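Local coordinates for protein uncharacterized tRNA/rRNA methyltransferase HI_0380 (Haemophilus influenzae, PDB 3ILK) that probably binds RNA and S-adenosylmethionine and transfers a methyl group to tRNA or rRNA, at residues 99-104 with 128-133. Sequence-based numbering, arbitrary orientation.
Sequences AEKVVA and CHYHLN
Lys-101 lays the end of its side chain over one face of the Tyr-130 ring, a compact example of how a lysine can bridge a helix and a strand by its methylenes and its charge together. The setting is the alpha/beta fold of a SPOUT methyltransferase domain, built on a parallel sheet: helix 95-104 meets strand 130-132, which lies between strands 77-81 and 92-93, and between segments 99-104 and 128-133 this one pair makes the contact.

The cation-pi part comes from the ammonium group. Lys-101 NZ stands 3.9 Å from the centroid of the Tyr-130 ring and 30° off its normal, displaced toward the phenolic end. A weak, long ion pair with Glu-97, one turn earlier on the helix, gives this charge a second partner.

The CH-pi part is more nearly central, with Lys-101 CE 3.7 Å from the Tyr-130 centroid and only 8° off the normal. The lysine chain is bent at chi3 and again at chi4 (-77°), and the two side chains cross at about a right angle. CD lies nearest CE1 and CD1 of the ring.

Ala-99, Val-102 and Leu-132 touch helix 145-169. The contact is near the surface, and the Tyr-130 side chain lies about 9 Å from that of Ser-82, probably part of the S-adenosylmethionine site. At the phenolic end of the ring, Lys-101 NZ comes to 3.5 Å from Tyr-130 CZ, with CE2 next nearest.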
loop_
_atom_site.group_PDB
_atom_site.type_symbol
_atom_site.label_atom_id
_atom_site.label_comp_id
_atom_site.label_asym_id
_atom_site.label_seq_id
_atom_site.Cartn_x
_atom_site.Cartn_y
_atom_site.Cartn_z
ATOM N N ALA A 99 -16.281 3.114 -0.014
ATOM C CA ALA A 99 -16.006 2.281 1.170
ATOM C C ALA A 99 -16.187 3.068 2.482
ATOM O O ALA A 99 -16.729 2.548 3.480
ATOM C CB ALA A 99 -14.576 1.683 1.073
ATOM N N GLU A 100 -15.759 4.324 2.493
ATOM C CA GLU A 100 -15.968 5.111 3.700
ATOM C C GLU A 100 -17.451 5.267 4.010
ATOM O O GLU A 100 -17.840 5.177 5.175
ATOM C CB GLU A 100 -15.331 6.482 3.606
ATOM C CG GLU A 100 -13.831 6.407 3.647
ATOM C CD GLU A 100 -13.214 7.692 3.194
ATOM O OE1 GLU A 100 -12.039 7.649 2.741
ATOM O OE2 GLU A 100 -13.924 8.734 3.264
ATOM N N LYS A 101 -18.270 5.483 2.975
ATOM C CA LYS A 101 -19.715 5.541 3.187
ATOM C C LYS A 101 -20.291 4.214 3.640
ATOM O O LYS A 101 -21.151 4.204 4.477
ATOM C CB LYS A 101 -20.451 5.896 1.903
ATOM C CG LYS A 101 -20.608 7.354 1.569
ATOM C CD LYS A 101 -21.528 7.372 0.319
ATOM C CE LYS A 101 -21.128 8.429 -0.661
ATOM N NZ LYS A 101 -21.592 9.784 -0.172
ATOM N N VAL A 102 -19.934 3.101 2.979
ATOM C CA VAL A 102 -20.475 1.806 3.366
ATOM C C VAL A 102 -20.181 1.536 4.868
ATOM O O VAL A 102 -21.099 1.229 5.663
ATOM C CB VAL A 102 -19.947 0.718 2.404
ATOM C CG1 VAL A 102 -20.494 -0.657 2.753
ATOM C CG2 VAL A 102 -20.445 1.072 0.946
ATOM N N VAL A 103 -18.932 1.770 5.259
ATOM C CA VAL A 103 -18.473 1.458 6.578
ATOM C C VAL A 103 -19.166 2.319 7.642
ATOM O O VAL A 103 -19.337 1.873 8.770
ATOM C CB VAL A 103 -16.922 1.646 6.679
ATOM C CG1 VAL A 103 -16.555 2.951 7.438
ATOM C CG2 VAL A 103 -16.332 0.470 7.361
ATOM N N ALA A 104 -19.569 3.544 7.305
ATOM C CA ALA A 104 -20.309 4.364 8.293
ATOM C C ALA A 104 -21.861 4.147 8.157
ATOM O O ALA A 104 -22.646 4.734 8.907
ATOM C CB ALA A 104 -19.970 5.795 8.069
ATOM N N CYS A 128 -30.186 2.879 -7.649
ATOM C CA CYS A 128 -28.983 3.037 -6.837
ATOM C C CYS A 128 -28.842 4.439 -6.246
ATOM O O CYS A 128 -29.050 5.411 -6.952
ATOM C CB CYS A 128 -27.768 2.796 -7.658
ATOM S SG CYS A 128 -27.808 1.137 -8.353
ATOM N N HIS A 129 -28.338 4.536 -5.011
ATOM C CA HIS A 129 -28.206 5.876 -4.363
ATOM C C HIS A 129 -26.900 6.471 -4.901
ATOM O O HIS A 129 -26.824 7.664 -5.143
ATOM C CB HIS A 129 -28.169 5.720 -2.852
ATOM C CG HIS A 129 -29.437 5.143 -2.299
ATOM N ND1 HIS A 129 -30.520 5.929 -1.929
ATOM C CD2 HIS A 129 -29.826 3.858 -2.124
ATOM C CE1 HIS A 129 -31.512 5.149 -1.533
ATOM N NE2 HIS A 129 -31.119 3.891 -1.642
ATOM N N TYR A 130 -25.905 5.611 -5.172
ATOM C CA TYR A 130 -24.634 6.122 -5.681
ATOM C C TYR A 130 -24.154 5.181 -6.755
ATOM O O TYR A 130 -24.621 4.015 -6.841
ATOM C CB TYR A 130 -23.525 6.386 -4.591
ATOM C CG TYR A 130 -23.948 7.369 -3.500
ATOM C CD1 TYR A 130 -24.540 6.895 -2.332
ATOM C CD2 TYR A 130 -23.759 8.765 -3.640
ATOM C CE1 TYR A 130 -24.953 7.762 -1.326
ATOM C CE2 TYR A 130 -24.178 9.662 -2.633
ATOM C CZ TYR A 130 -24.769 9.145 -1.484
ATOM O OH TYR A 130 -25.174 9.968 -0.472
ATOM N N HIS A 131 -23.300 5.707 -7.626
ATOM C CA HIS A 131 -22.820 4.907 -8.762
ATOM C C HIS A 131 -21.336 4.844 -8.686
ATOM O O HIS A 131 -20.671 5.889 -8.635
ATOM C CB HIS A 131 -23.300 5.494 -10.065
ATOM C CG HIS A 131 -24.795 5.633 -10.109
ATOM N ND1 HIS A 131 -25.447 6.777 -9.697
ATOM C CD2 HIS A 131 -25.759 4.741 -10.393
ATOM C CE1 HIS A 131 -26.749 6.595 -9.783
ATOM N NE2 HIS A 131 -26.965 5.367 -10.205
ATOM N N LEU A 132 -20.818 3.605 -8.696
ATOM C CA LEU A 132 -19.436 3.339 -8.333
ATOM C C LEU A 132 -18.589 3.130 -9.565
ATOM O O LEU A 132 -18.829 2.209 -10.341
ATOM C CB LEU A 132 -19.365 2.145 -7.374
ATOM C CG LEU A 132 -17.947 1.678 -6.954
ATOM C CD1 LEU A 132 -17.255 2.818 -6.265
ATOM C CD2 LEU A 132 -18.020 0.440 -6.014
ATOM N N ASN A 133 -17.616 4.015 -9.771
ATOM C CA ASN A 133 -16.773 3.857 -10.939
ATOM C C ASN A 133 -15.357 3.638 -10.469
ATOM O O ASN A 133 -14.863 4.369 -9.585
ATOM C CB ASN A 133 -16.844 5.092 -11.860
ATOM C CG ASN A 133 -15.886 4.983 -13.028
ATOM O OD1 ASN A 133 -14.831 5.614 -13.040
ATOM N ND2 ASN A 133 -16.221 4.141 -13.983
#